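Local coordinates for protein ethylbenzene dehydrogenase beta-subunit (Aromatoleum aromaticum, PDB 2IVF) that carries three iron/sulfur clusters and one fe3-s4 cluster on a ferredoxin-like chain that includes a 4Fe-4S dicluster domain, as the beta-subunit of a three-chain dehydrogenase, at residues P274-R279 / V312-R317; F113-K118 / K122-G127; R279-G282 / E286-D289; I293-L298 / E305-L310; T244-K249 / L332-W337. All blocks are in the same frame, centred on the assembly; numbering follows the deposited sequence.

Interaction 1: residues P274-R279 / V312-R317; sequences PPMGAR and VLHTER. With PO4 (phosphate ion), chain P.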
# COMPACT_ATOMS: atom_id res chain seq x y z
N PRO B 274 -12.78 -3.08 -20.59
CA PRO B 274 -11.43 -2.71 -20.95
C PRO B 274 -11.14 -1.25 -20.56
O PRO B 274 -12.07 -0.41 -20.49
CB PRO B 274 -11.41 -2.91 -22.47
CG PRO B 274 -12.78 -2.68 -22.93
CD PRO B 274 -13.64 -3.24 -21.79
N PRO B 275 -9.85 -0.94 -20.38
CA PRO B 275 -9.45 0.36 -19.96
C PRO B 275 -9.48 1.37 -21.07
O PRO B 275 -8.97 1.12 -22.17
CB PRO B 275 -8.01 0.14 -19.48
CG PRO B 275 -7.48 -0.92 -20.32
CD PRO B 275 -8.69 -1.82 -20.62
N MET B 276 -10.05 2.52 -20.77
CA MET B 276 -10.07 3.68 -21.68
C MET B 276 -8.66 4.25 -21.85
O MET B 276 -8.24 4.57 -22.97
CB MET B 276 -11.02 4.75 -21.14
CG MET B 276 -12.49 4.33 -21.13
SD MET B 276 -13.54 5.55 -20.32
CE MET B 276 -13.06 5.41 -18.60
N GLY B 277 -7.91 4.33 -20.74
CA GLY B 277 -6.55 4.86 -20.74
C GLY B 277 -6.50 6.36 -20.91
O GLY B 277 -7.51 7.00 -21.16
N ALA B 278 -5.32 6.91 -20.69
CA ALA B 278 -5.08 8.32 -20.81
C ALA B 278 -4.74 8.74 -22.22
O ALA B 278 -4.07 8.01 -22.96
CB ALA B 278 -3.96 8.75 -19.81
N ARG B 279 -5.18 9.94 -22.60
CA ARG B 279 -4.91 10.49 -23.89
C ARG B 279 -3.41 10.54 -24.07
O ARG B 279 -2.68 10.87 -23.12
CB ARG B 279 -5.46 11.90 -23.98
CG ARG B 279 -7.02 11.91 -24.10
CD ARG B 279 -7.57 13.27 -23.75
NE ARG B 279 -7.12 14.26 -24.70
CZ ARG B 279 -7.27 15.57 -24.53
NH1 ARG B 279 -7.94 16.03 -23.51
NH2 ARG B 279 -6.80 16.40 -25.42
N VAL B 312 -18.53 2.90 -26.76
CA VAL B 312 -19.73 2.88 -25.91
C VAL B 312 -19.37 3.57 -24.58
O VAL B 312 -20.13 4.40 -24.09
CB VAL B 312 -20.20 1.44 -25.68
CG1 VAL B 312 -21.35 1.36 -24.60
CG2 VAL B 312 -20.66 0.83 -26.99
N LEU B 313 -18.24 3.21 -23.99
CA LEU B 313 -17.84 3.82 -22.73
C LEU B 313 -17.73 5.33 -22.88
O LEU B 313 -18.19 6.07 -22.02
CB LEU B 313 -16.52 3.28 -22.23
CG LEU B 313 -16.53 1.81 -21.76
CD1 LEU B 313 -15.15 1.29 -21.55
CD2 LEU B 313 -17.36 1.68 -20.47
N HIS B 314 -17.11 5.77 -23.96
CA HIS B 314 -16.93 7.20 -24.15
C HIS B 314 -18.24 7.86 -24.42
O HIS B 314 -18.49 8.94 -23.90
CB HIS B 314 -15.87 7.47 -25.20
CG HIS B 314 -14.48 7.16 -24.71
ND1 HIS B 314 -13.84 7.92 -23.75
CD2 HIS B 314 -13.64 6.13 -24.99
CE1 HIS B 314 -12.65 7.40 -23.49
NE2 HIS B 314 -12.51 6.30 -24.22
N THR B 315 -19.13 7.21 -25.19
CA THR B 315 -20.41 7.81 -25.51
C THR B 315 -21.23 7.96 -24.23
O THR B 315 -21.82 9.02 -23.94
CB THR B 315 -21.17 6.98 -26.54
OG1 THR B 315 -20.40 7.02 -27.73
CG2 THR B 315 -22.53 7.57 -26.87
N GLU B 316 -21.27 6.90 -23.46
CA GLU B 316 -22.13 6.86 -22.28
C GLU B 316 -21.61 7.84 -21.25
O GLU B 316 -22.40 8.51 -20.57
CB GLU B 316 -22.20 5.45 -21.72
CG GLU B 316 -23.08 4.53 -22.58
CD GLU B 316 -24.44 5.12 -22.91
OE1 GLU B 316 -25.07 5.71 -22.03
OE2 GLU B 316 -24.90 4.99 -24.06
N ARG B 317 -20.31 7.92 -21.13
CA ARG B 317 -19.71 8.89 -20.25
C ARG B 317 -20.11 10.31 -20.67
O ARG B 317 -20.47 11.12 -19.85
CB ARG B 317 -18.22 8.71 -20.28
CG ARG B 317 -17.51 9.66 -19.42
CD ARG B 317 -16.03 9.31 -19.36
NE ARG B 317 -15.35 10.32 -18.58
CZ ARG B 317 -14.11 10.71 -18.80
NH1 ARG B 317 -13.41 10.27 -19.85
NH2 ARG B 317 -13.58 11.60 -17.98
P PO4 P . -15.44 10.93 -23.09
O1 PO4 P . -16.96 10.74 -22.98
O2 PO4 P . -14.78 9.72 -22.42
O3 PO4 P . -15.00 11.03 -24.54
O4 PO4 P . -15.06 12.20 -22.35
O HOH W 1 -10.34 5.12 -24.84
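Pro274 meets helix 306-321 through its carbonyl oxygen, which lies 3.7 Å from CD1 of Leu313, while its ring packs on Val309 and Leu310 one turn back. Met276 has the largest share of the contact and illustrates how one flexible side chain can serve two neighbours. Its CG touches CD1 of Leu313 at 4.1 Å. With CG anti to the carbonyl carbon (chi1 -66°) and chi2 extended, SD comes over one face of the His314 imidazole, 4.2 Å from the ring centroid and 28° off the normal: a Met-aromatic contact in which the two side chains slide past each other. The carbonyl of Met276 accepts from a water, 2.9 Å from O, that also reaches NE2 of the same ring. The other ring nitrogen, ND1, donates to O2 of a phosphate ion, probably from the crystallisation liquor, at a modelled length too short to be trusted. Arg317, extended from CG to NE, brings NH1 to that O2 at 3.0 Å in a bent bond (137°), and Arg321 adds a third donor. Gly277 O binds Arg272 of the alpha-subunit. The loop thus leaves strand 270-273 along helix 306-321, whose Leu313 also packs on Leu332 of helix 327-333.

Interaction 2: residues F113-K118 / K122-G127; sequences FHPTSK and KDPAWG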
# COMPACT_ATOMS: atom_id res chain seq x y z
N PHE B 113 17.62 -7.13 5.57
CA PHE B 113 16.37 -7.83 5.38
C PHE B 113 16.08 -8.02 3.90
O PHE B 113 16.02 -7.05 3.15
CB PHE B 113 15.23 -7.00 6.04
CG PHE B 113 13.93 -7.73 6.11
CD1 PHE B 113 13.72 -8.70 7.08
CD2 PHE B 113 12.94 -7.50 5.17
CE1 PHE B 113 12.53 -9.37 7.14
CE2 PHE B 113 11.74 -8.20 5.22
CZ PHE B 113 11.54 -9.14 6.21
N HIS B 114 15.90 -9.27 3.47
CA HIS B 114 15.73 -9.50 2.07
C HIS B 114 15.10 -10.87 1.84
O HIS B 114 15.12 -11.72 2.74
CB HIS B 114 17.11 -9.41 1.42
CG HIS B 114 17.95 -10.61 1.67
ND1 HIS B 114 17.75 -11.81 1.02
CD2 HIS B 114 18.99 -10.80 2.52
CE1 HIS B 114 18.64 -12.69 1.46
NE2 HIS B 114 19.40 -12.10 2.37
N PRO B 115 14.50 -11.07 0.67
CA PRO B 115 13.90 -12.35 0.33
C PRO B 115 14.87 -13.39 -0.14
O PRO B 115 15.97 -13.05 -0.61
CB PRO B 115 12.94 -11.99 -0.81
CG PRO B 115 13.63 -10.85 -1.48
CD PRO B 115 14.28 -10.07 -0.40
N THR B 116 14.45 -14.65 -0.01
CA THR B 116 15.20 -15.81 -0.49
C THR B 116 14.13 -16.67 -1.18
O THR B 116 13.05 -16.88 -0.62
CB THR B 116 15.82 -16.60 0.67
OG1 THR B 116 16.74 -15.77 1.39
CG2 THR B 116 16.56 -17.86 0.18
N SER B 117 14.43 -17.16 -2.38
CA SER B 117 13.51 -18.05 -3.10
C SER B 117 13.33 -19.36 -2.37
O SER B 117 14.29 -19.96 -1.91
CB SER B 117 14.01 -18.33 -4.54
OG SER B 117 13.30 -19.44 -5.12
N LYS B 118 12.08 -19.82 -2.30
CA LYS B 118 11.80 -21.12 -1.74
C LYS B 118 12.19 -22.25 -2.73
O LYS B 118 12.37 -23.38 -2.33
CB LYS B 118 10.33 -21.26 -1.34
CG LYS B 118 10.13 -22.34 -0.26
CD LYS B 118 8.73 -22.36 0.37
CE LYS B 118 8.72 -23.29 1.58
NZ LYS B 118 7.36 -23.50 2.18
N LYS B 122 18.14 -19.28 -2.95
CA LYS B 122 18.98 -18.10 -3.17
C LYS B 122 18.14 -16.86 -3.36
O LYS B 122 16.91 -16.95 -3.37
CB LYS B 122 19.83 -18.31 -4.41
CG LYS B 122 20.54 -19.66 -4.42
CD LYS B 122 21.40 -19.78 -5.66
CE LYS B 122 21.76 -21.23 -6.00
NZ LYS B 122 21.32 -22.15 -4.93
N ASP B 123 18.77 -15.72 -3.58
CA ASP B 123 18.01 -14.52 -3.86
C ASP B 123 17.18 -14.71 -5.12
O ASP B 123 17.67 -15.24 -6.13
CB ASP B 123 18.85 -13.29 -4.12
CG ASP B 123 19.81 -12.98 -2.99
OD1 ASP B 123 19.63 -13.42 -1.83
OD2 ASP B 123 20.76 -12.26 -3.30
N PRO B 124 15.94 -14.21 -5.08
CA PRO B 124 15.02 -14.39 -6.19
C PRO B 124 15.36 -13.46 -7.32
O PRO B 124 15.83 -12.35 -7.09
CB PRO B 124 13.67 -14.04 -5.59
CG PRO B 124 13.95 -13.10 -4.44
CD PRO B 124 15.34 -13.47 -3.95
N ALA B 125 15.16 -13.92 -8.55
CA ALA B 125 15.27 -13.05 -9.70
C ALA B 125 13.90 -12.91 -10.36
O ALA B 125 13.77 -12.32 -11.45
CB ALA B 125 16.33 -13.64 -10.69
N TRP B 126 12.89 -13.48 -9.70
CA TRP B 126 11.53 -13.34 -10.09
C TRP B 126 10.68 -13.69 -8.87
O TRP B 126 11.17 -14.27 -7.88
CB TRP B 126 11.20 -14.25 -11.26
CG TRP B 126 9.81 -14.12 -11.74
CD1 TRP B 126 8.76 -14.95 -11.45
CD2 TRP B 126 9.28 -13.07 -12.55
NE1 TRP B 126 7.62 -14.49 -12.06
CE2 TRP B 126 7.91 -13.32 -12.72
CE3 TRP B 126 9.83 -11.92 -13.15
CZ2 TRP B 126 7.10 -12.49 -13.44
CZ3 TRP B 126 9.03 -11.13 -13.90
CH2 TRP B 126 7.68 -11.41 -14.06
N GLY B 127 9.43 -13.28 -8.94
CA GLY B 127 8.43 -13.67 -7.97
C GLY B 127 7.08 -13.11 -8.37
O GLY B 127 6.94 -12.42 -9.40
O HOH W 2 18.63 -15.42 -0.28
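Thr116 and Asp123 bring their CA atoms within 4.6 Å where the chain doubles back, and the turn is closed by one backbone bond, from Ser117 N to Lys122 O, 2.7 Å long and nearly straight at 164°. The same carbonyl lies 3.5 Å from CA of Thr116 in a CA-H...O contact, and CG2 of Thr116 and CB of Ser117 pack against it as well. Next to this bond two prolines meet: CG of Pro115 touches CG of Pro124 at 3.7 Å, the two side chains crossing at about a right angle, and CD of Pro124 also rests on the Pro115 carbonyl oxygen.

Such a tight reversal, without helix or strand, belongs to the long irregular excursion between helix 99-104 and strand 136-138. Inside the bend the hydroxyl of Ser117 makes an ST turn with Ser119 N, and it is also bonded to Thr120 N and to Asp93. Phe95 covers both prolines, and Gly870 of the alpha-subunit packs on Pro115.

On the outer side His114 and Asp123 cross at about a right angle, ring and carboxylate planes 74° apart, with CE1 at 3.5 Å from OD1. With chi1 at 75°, CG of His114 lies between the backbone N and the carbonyl carbon, which turns ND1 back onto its own chain; it donates to Pro115 O at 2.7 Å, in the ring plane but from well above the carbonyl plane. A water bridges Asp123 and Thr116, donating to OD1 of the aspartate at 2.7 Å and bonded also to OG1 of the threonine.

Interaction 3: residues R279-G282 / E286-D289; sequences RGFG and EITD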
# COMPACT_ATOMS: atom_id res chain seq x y z
N ARG B 279 -5.18 9.94 -22.60
CA ARG B 279 -4.91 10.49 -23.89
C ARG B 279 -3.41 10.54 -24.07
O ARG B 279 -2.68 10.87 -23.12
CB ARG B 279 -5.46 11.90 -23.98
CG ARG B 279 -7.02 11.91 -24.10
CD ARG B 279 -7.57 13.27 -23.75
NE ARG B 279 -7.12 14.26 -24.70
CZ ARG B 279 -7.27 15.57 -24.53
NH1 ARG B 279 -7.94 16.03 -23.51
NH2 ARG B 279 -6.80 16.40 -25.42
N GLY B 280 -2.97 10.22 -25.28
CA GLY B 280 -1.55 10.23 -25.60
C GLY B 280 -1.12 11.50 -26.29
O GLY B 280 -1.93 12.36 -26.71
N PHE B 281 0.19 11.59 -26.46
CA PHE B 281 0.80 12.67 -27.18
C PHE B 281 1.13 12.21 -28.58
O PHE B 281 1.50 11.06 -28.75
CB PHE B 281 2.07 13.07 -26.44
CG PHE B 281 1.78 13.54 -25.10
CD1 PHE B 281 1.43 14.86 -24.89
CD2 PHE B 281 1.84 12.68 -24.03
CE1 PHE B 281 1.12 15.28 -23.60
CE2 PHE B 281 1.54 13.09 -22.75
CZ PHE B 281 1.21 14.39 -22.53
N GLY B 282 1.01 13.11 -29.55
CA GLY B 282 1.30 12.80 -30.93
C GLY B 282 2.77 12.84 -31.25
O GLY B 282 3.62 13.21 -30.39
N GLU B 286 2.40 17.11 -29.10
CA GLU B 286 1.22 17.78 -28.58
C GLU B 286 0.17 16.76 -28.13
O GLU B 286 0.16 15.56 -28.51
CB GLU B 286 0.62 18.76 -29.62
CG GLU B 286 1.56 19.89 -30.13
CD GLU B 286 1.97 20.89 -29.08
OE1 GLU B 286 1.31 20.97 -28.02
OE2 GLU B 286 3.01 21.58 -29.28
N ILE B 287 -0.73 17.22 -27.28
CA ILE B 287 -1.75 16.33 -26.76
C ILE B 287 -2.75 15.95 -27.90
O ILE B 287 -3.08 16.76 -28.75
CB ILE B 287 -2.47 16.94 -25.52
CG1 ILE B 287 -3.28 15.88 -24.81
CG2 ILE B 287 -3.37 18.12 -25.94
CD1 ILE B 287 -2.46 14.71 -24.16
N THR B 288 -3.20 14.70 -27.91
CA THR B 288 -4.13 14.25 -28.93
C THR B 288 -5.49 14.00 -28.26
O THR B 288 -5.63 14.14 -27.03
CB THR B 288 -3.68 12.93 -29.63
OG1 THR B 288 -3.91 11.82 -28.75
CG2 THR B 288 -2.19 12.97 -30.05
N ASP B 289 -6.47 13.59 -29.05
CA ASP B 289 -7.80 13.25 -28.52
C ASP B 289 -7.97 11.75 -28.36
O ASP B 289 -9.09 11.29 -28.16
CB ASP B 289 -8.89 13.79 -29.46
CG ASP B 289 -8.80 13.25 -30.89
OD1 ASP B 289 -7.88 12.48 -31.22
OD2 ASP B 289 -9.67 13.58 -31.71
O HOH W 3 -6.27 17.20 -28.39
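Arg279 grips the carbonyl oxygen of Thr288 side-on with two nitrogens, NE at 2.8 Å and NH2 at 3.0 Å. That oxygen lies in the guanidinium plane; seen from the carbonyl, NE arrives in its plane and NH2 from above it. The pair of hydrogen bonds fixes the rotation of the guanidinium, and NH1 forms a salt bridge with Glu430 of the alpha-subunit. Gly280 O is likewise doubly satisfied: Thr288 N donates nearly head-on at 2.9 Å, and Thr288 OG1 donates from above the carbonyl plane. The OG1 of Thr288 is also bonded to Lys290 N.

The backbone bond from Thr288 N to Gly280 O belongs to a short antiparallel beta hairpin, strand 279-281 against 287-288, with Phe281 and Ile287 as a non-hydrogen-bonded pair. Its other backbone bond, toward the turn, runs from Gly282 N to Glu286 O at 2.8 Å (166°), an oxygen that also faces CA of Phe281 at 3.2 Å. Phe281 N finds its acceptor elsewhere, in Asn141 OD1, while Ser426 of the alpha-subunit binds both Ile287 N and the Glu286 carboxylate. Apolar contact supplements the polar grid: CD1 of Ile287 sits over one face of the Phe281 ring, 4.0 Å from its centroid, a CH-pi contact displaced toward the ring rim.

Interaction 4: residues I293-L298 / E305-L310; sequences IPLDVL and EVKRVL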
# COMPACT_ATOMS: atom_id res chain seq x y z
N ILE B 293 -3.32 3.77 -25.33
CA ILE B 293 -3.28 2.30 -25.25
C ILE B 293 -3.56 1.78 -26.66
O ILE B 293 -4.60 2.11 -27.26
CB ILE B 293 -4.29 1.66 -24.29
CG1 ILE B 293 -4.15 2.22 -22.87
CG2 ILE B 293 -4.14 0.12 -24.34
CD1 ILE B 293 -5.19 1.75 -21.95
N PRO B 294 -2.62 1.02 -27.21
CA PRO B 294 -2.83 0.53 -28.55
C PRO B 294 -3.98 -0.45 -28.61
O PRO B 294 -4.11 -1.37 -27.78
CB PRO B 294 -1.50 -0.14 -28.89
CG PRO B 294 -0.51 0.46 -27.91
CD PRO B 294 -1.30 0.62 -26.68
N LEU B 295 -4.85 -0.23 -29.57
CA LEU B 295 -6.05 -1.05 -29.62
C LEU B 295 -5.68 -2.54 -29.83
O LEU B 295 -6.32 -3.43 -29.26
CB LEU B 295 -6.96 -0.56 -30.75
CG LEU B 295 -8.23 -1.33 -31.10
CD1 LEU B 295 -9.17 -1.48 -29.88
CD2 LEU B 295 -8.92 -0.67 -32.34
N ASP B 296 -4.66 -2.82 -30.64
CA ASP B 296 -4.36 -4.20 -30.94
C ASP B 296 -3.88 -4.95 -29.71
O ASP B 296 -4.11 -6.14 -29.60
CB ASP B 296 -3.40 -4.36 -32.14
CG ASP B 296 -2.06 -3.66 -31.95
OD1 ASP B 296 -1.93 -2.80 -31.07
OD2 ASP B 296 -1.12 -3.95 -32.72
N VAL B 297 -3.28 -4.24 -28.76
CA VAL B 297 -2.91 -4.82 -27.48
C VAL B 297 -4.13 -5.24 -26.69
O VAL B 297 -4.22 -6.38 -26.25
CB VAL B 297 -2.03 -3.81 -26.65
CG1 VAL B 297 -1.78 -4.32 -25.22
CG2 VAL B 297 -0.68 -3.63 -27.37
N LEU B 298 -5.13 -4.37 -26.61
CA LEU B 298 -6.34 -4.69 -25.88
C LEU B 298 -7.13 -5.78 -26.62
O LEU B 298 -7.70 -6.64 -25.98
CB LEU B 298 -7.24 -3.47 -25.65
CG LEU B 298 -6.65 -2.41 -24.75
CD1 LEU B 298 -7.64 -1.25 -24.52
CD2 LEU B 298 -6.31 -3.04 -23.42
N GLU B 305 -14.12 -7.00 -30.11
CA GLU B 305 -15.16 -6.07 -29.69
C GLU B 305 -14.63 -4.88 -28.92
O GLU B 305 -15.38 -4.00 -28.58
CB GLU B 305 -16.23 -6.82 -28.90
CG GLU B 305 -16.95 -7.82 -29.84
CD GLU B 305 -18.04 -8.60 -29.20
OE1 GLU B 305 -18.40 -8.29 -28.04
OE2 GLU B 305 -18.55 -9.55 -29.87
N VAL B 306 -13.34 -4.86 -28.62
CA VAL B 306 -12.78 -3.78 -27.81
C VAL B 306 -13.10 -2.35 -28.34
O VAL B 306 -13.50 -1.46 -27.60
CB VAL B 306 -11.27 -3.94 -27.65
CG1 VAL B 306 -10.62 -2.64 -27.00
CG2 VAL B 306 -10.98 -5.18 -26.79
N LYS B 307 -12.89 -2.14 -29.63
CA LYS B 307 -13.13 -0.83 -30.23
C LYS B 307 -14.56 -0.33 -29.96
O LYS B 307 -14.76 0.85 -29.61
CB LYS B 307 -12.91 -0.89 -31.75
CG LYS B 307 -13.00 0.45 -32.46
CD LYS B 307 -12.46 0.31 -33.89
CE LYS B 307 -12.20 1.62 -34.56
NZ LYS B 307 -12.03 1.38 -36.09
N ARG B 308 -15.54 -1.20 -30.19
CA ARG B 308 -16.95 -0.89 -29.92
C ARG B 308 -17.13 -0.54 -28.45
O ARG B 308 -17.72 0.49 -28.09
CB ARG B 308 -17.87 -2.10 -30.31
CG ARG B 308 -19.39 -1.88 -29.93
CD ARG B 308 -20.32 -3.07 -30.19
NE ARG B 308 -19.85 -4.20 -29.43
CZ ARG B 308 -20.09 -4.43 -28.14
NH1 ARG B 308 -20.90 -3.64 -27.42
NH2 ARG B 308 -19.51 -5.48 -27.57
N VAL B 309 -16.57 -1.37 -27.59
CA VAL B 309 -16.74 -1.14 -26.18
C VAL B 309 -16.17 0.21 -25.75
O VAL B 309 -16.82 0.95 -25.02
CB VAL B 309 -16.13 -2.26 -25.40
CG1 VAL B 309 -16.13 -1.90 -23.89
CG2 VAL B 309 -16.94 -3.55 -25.76
N LEU B 310 -14.99 0.55 -26.23
CA LEU B 310 -14.39 1.81 -25.84
C LEU B 310 -15.27 2.95 -26.32
O LEU B 310 -15.46 3.96 -25.61
CB LEU B 310 -12.94 1.92 -26.39
CG LEU B 310 -11.94 0.91 -25.79
CD1 LEU B 310 -10.58 1.04 -26.50
CD2 LEU B 310 -11.78 1.06 -24.27
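Leu298 faces Val306 and Leu295 faces Lys307 where two successive helices, 295-302 and 306-321, pack their first turns together; the CA atoms of these pairs are 6.8 Å and 7.1 Å apart. Pro294 sits at the N-cap of the shorter helix, and its carbonyl accepts weak bonds from the N-H groups of Val297 and Leu298.

Between the two backbones the chemistry is purely apolar, an instance of how a few branched side chains can join helices linked by a short connection. Val306 is the wedge. Its CG1, anti to the backbone N (chi1 170°), enters between the two leucines, 3.4 Å from CD1 of Leu295 and 3.7 Å from CB of Leu298. The first of these is closer than carbons usually come, so the packing is tight there. The other branch, CG2, lies 3.7 Å from the carbonyl oxygen of Leu298. Leu295 passes Val306 in the opposite direction, and its second methyl, CD2, is 4.0 Å from CD of Lys307. The extended lysine crosses it at about a right angle; its aliphatic part lies against the leucine methyl while its amino end leads away from the shorter helix. One turn on, CD1 of Leu310 approaches CD1 of Leu298 at 4.2 Å and closes the inner side of the patch.

Around this patch the fold continues the hydrophobic layer: Leu298 packs on Phe145 of strand 141-149 and on Pro275, while Val306 rests on Leu258 of strand 258-259, an outermost strand of the mixed four-stranded sheet.

Interaction 5: residues T244-K249 / L332-W337; sequences TSHVHK and LISKKW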
# COMPACT_ATOMS: atom_id res chain seq x y z
N THR B 244 -31.61 -8.94 -13.70
CA THR B 244 -31.52 -7.77 -12.85
C THR B 244 -30.12 -7.48 -12.36
O THR B 244 -29.90 -6.47 -11.72
CB THR B 244 -32.50 -7.90 -11.67
OG1 THR B 244 -32.07 -8.93 -10.76
CG2 THR B 244 -33.87 -8.28 -12.23
N SER B 245 -29.15 -8.33 -12.66
CA SER B 245 -27.83 -8.20 -12.05
C SER B 245 -26.96 -7.27 -12.86
O SER B 245 -27.12 -7.20 -14.09
CB SER B 245 -27.15 -9.58 -11.96
OG SER B 245 -26.90 -10.19 -13.22
N HIS B 246 -26.02 -6.61 -12.20
CA HIS B 246 -24.93 -5.95 -12.90
C HIS B 246 -24.22 -6.82 -13.90
O HIS B 246 -23.95 -6.39 -15.02
CB HIS B 246 -23.89 -5.38 -11.92
CG HIS B 246 -24.38 -4.18 -11.20
ND1 HIS B 246 -25.72 -3.98 -10.97
CD2 HIS B 246 -23.74 -3.12 -10.65
CE1 HIS B 246 -25.89 -2.83 -10.34
NE2 HIS B 246 -24.71 -2.28 -10.14
N VAL B 247 -23.91 -8.06 -13.52
CA VAL B 247 -23.13 -8.88 -14.44
C VAL B 247 -23.93 -9.15 -15.73
O VAL B 247 -23.40 -9.05 -16.81
CB VAL B 247 -22.57 -10.18 -13.78
CG1 VAL B 247 -21.56 -9.82 -12.69
CG2 VAL B 247 -23.67 -11.06 -13.23
N HIS B 248 -25.19 -9.47 -15.62
CA HIS B 248 -25.97 -9.68 -16.82
C HIS B 248 -26.03 -8.43 -17.68
O HIS B 248 -25.85 -8.50 -18.91
CB HIS B 248 -27.39 -10.08 -16.50
CG HIS B 248 -28.18 -10.32 -17.72
ND1 HIS B 248 -28.20 -11.55 -18.34
CD2 HIS B 248 -28.93 -9.49 -18.47
CE1 HIS B 248 -28.97 -11.47 -19.42
NE2 HIS B 248 -29.41 -10.22 -19.52
N LYS B 249 -26.22 -7.28 -17.03
CA LYS B 249 -26.35 -5.99 -17.75
C LYS B 249 -25.09 -5.55 -18.47
O LYS B 249 -25.14 -5.00 -19.57
CB LYS B 249 -26.83 -4.91 -16.79
CG LYS B 249 -28.29 -5.09 -16.43
CD LYS B 249 -28.71 -4.13 -15.32
CE LYS B 249 -30.14 -4.44 -14.79
NZ LYS B 249 -30.37 -3.64 -13.60
N LEU B 332 -21.63 1.13 -13.74
CA LEU B 332 -20.23 1.02 -13.58
C LEU B 332 -19.78 1.81 -12.35
O LEU B 332 -18.81 1.46 -11.74
CB LEU B 332 -19.48 1.50 -14.83
CG LEU B 332 -19.60 0.66 -16.08
CD1 LEU B 332 -18.86 1.38 -17.26
CD2 LEU B 332 -19.12 -0.81 -15.93
N ILE B 333 -20.51 2.86 -12.01
CA ILE B 333 -20.23 3.62 -10.81
C ILE B 333 -20.74 2.84 -9.60
O ILE B 333 -20.01 2.73 -8.62
CB ILE B 333 -20.93 5.00 -10.88
CG1 ILE B 333 -20.19 5.89 -11.86
CG2 ILE B 333 -21.10 5.64 -9.48
CD1 ILE B 333 -20.92 7.08 -12.31
N SER B 334 -21.99 2.40 -9.66
CA SER B 334 -22.69 1.70 -8.56
C SER B 334 -22.69 2.44 -7.26
O SER B 334 -21.92 2.14 -6.36
CB SER B 334 -22.14 0.31 -8.30
OG SER B 334 -22.27 -0.42 -9.49
N LYS B 335 -23.56 3.41 -7.15
CA LYS B 335 -23.54 4.28 -5.99
C LYS B 335 -23.78 3.53 -4.68
O LYS B 335 -23.20 3.90 -3.64
CB LYS B 335 -24.46 5.47 -6.22
CG LYS B 335 -25.83 5.18 -6.30
CD LYS B 335 -26.63 6.46 -6.61
CE LYS B 335 -28.09 6.14 -6.36
NZ LYS B 335 -29.12 7.22 -6.50
N LYS B 336 -24.56 2.46 -4.76
CA LYS B 336 -24.79 1.52 -3.66
C LYS B 336 -23.98 0.26 -3.92
O LYS B 336 -24.26 -0.49 -4.83
CB LYS B 336 -26.26 1.15 -3.58
CG LYS B 336 -26.60 0.18 -2.41
CD LYS B 336 -28.09 -0.11 -2.38
CE LYS B 336 -28.50 -0.99 -1.22
NZ LYS B 336 -29.95 -1.44 -1.42
N TRP B 337 -22.97 0.06 -3.12
CA TRP B 337 -21.98 -0.96 -3.32
C TRP B 337 -22.61 -2.32 -3.40
O TRP B 337 -22.27 -3.11 -4.27
CB TRP B 337 -20.95 -0.87 -2.17
CG TRP B 337 -19.99 -1.98 -2.05
CD1 TRP B 337 -18.91 -2.21 -2.80
CD2 TRP B 337 -20.00 -2.95 -1.04
NE1 TRP B 337 -18.24 -3.32 -2.35
CE2 TRP B 337 -18.92 -3.81 -1.27
CE3 TRP B 337 -20.89 -3.25 -0.02
CZ2 TRP B 337 -18.68 -4.92 -0.48
CZ3 TRP B 337 -20.64 -4.33 0.77
CH2 TRP B 337 -19.54 -5.13 0.55
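His246 and Ser334 share the surface buried by this small contact equally, each giving about half, and the structural setting is a meeting of two helix ends. His246 is the first residue of helix 246-253, just after the N-cap Ser245, whose hydroxyl accepts from His248 N at 3.0 Å. Ser334 comes directly after helix 327-333 and is the first residue to leave helical angles, with a positive phi of 54°. A helix start thus meets a helix end 88 positions further along the chain, a simple case of how a sparse polar contact can join elements remote in sequence.

The imidazole projects from its helix with CG anti to the carbonyl carbon (chi1 -73°), and turns its edge to the serine. Leu331 of helix 327-333 and Asp339 also pack on the histidine. On the other side, Ser334 places its hydroxyl where its strongest partner is the Leu331 carbonyl of its own helix, with a weak bond to Arg340 besides. The carbonyl of Ser334 accepts from Arg233, and the serine side chain lies about 13 Å from an iron/sulfur cluster. Nearby, Trp337 N is bonded to Asp121 of the alpha-subunit, which places this corner at the subunit interface. The link itself is weak: NE2 of His246 donates to OG of Ser334 over 3.1 Å at only 122°, the oxygen lying in the ring plane but displaced toward CD2, which is 3.3 Å from OG.

In the fold
Interactions 1, 4 and 5 gather round helices 306-321 and 327-333: 1 and 4 both use helix 306-321 and touch through Pro275 and Leu310, and 1 reaches 5 where Leu313 meets Leu332. Interaction 1 is the buried contact, although its His314 is exposed; 2, 3, 4 and 5 are only partly buried. Interaction 4 is apolar packing with no other subunit on its segments, whereas the others all border the alpha-subunit. Interaction 3 shares Arg279 with 1 but adds hairpin backbone bonds and a two-nitrogen arginine grip to its side-chain packing. Interaction 5 is the slightest, a single weak bond. Interaction 2, in a peripheral loop, combines one backbone bond with two prolines in crossed contact and a bridging water.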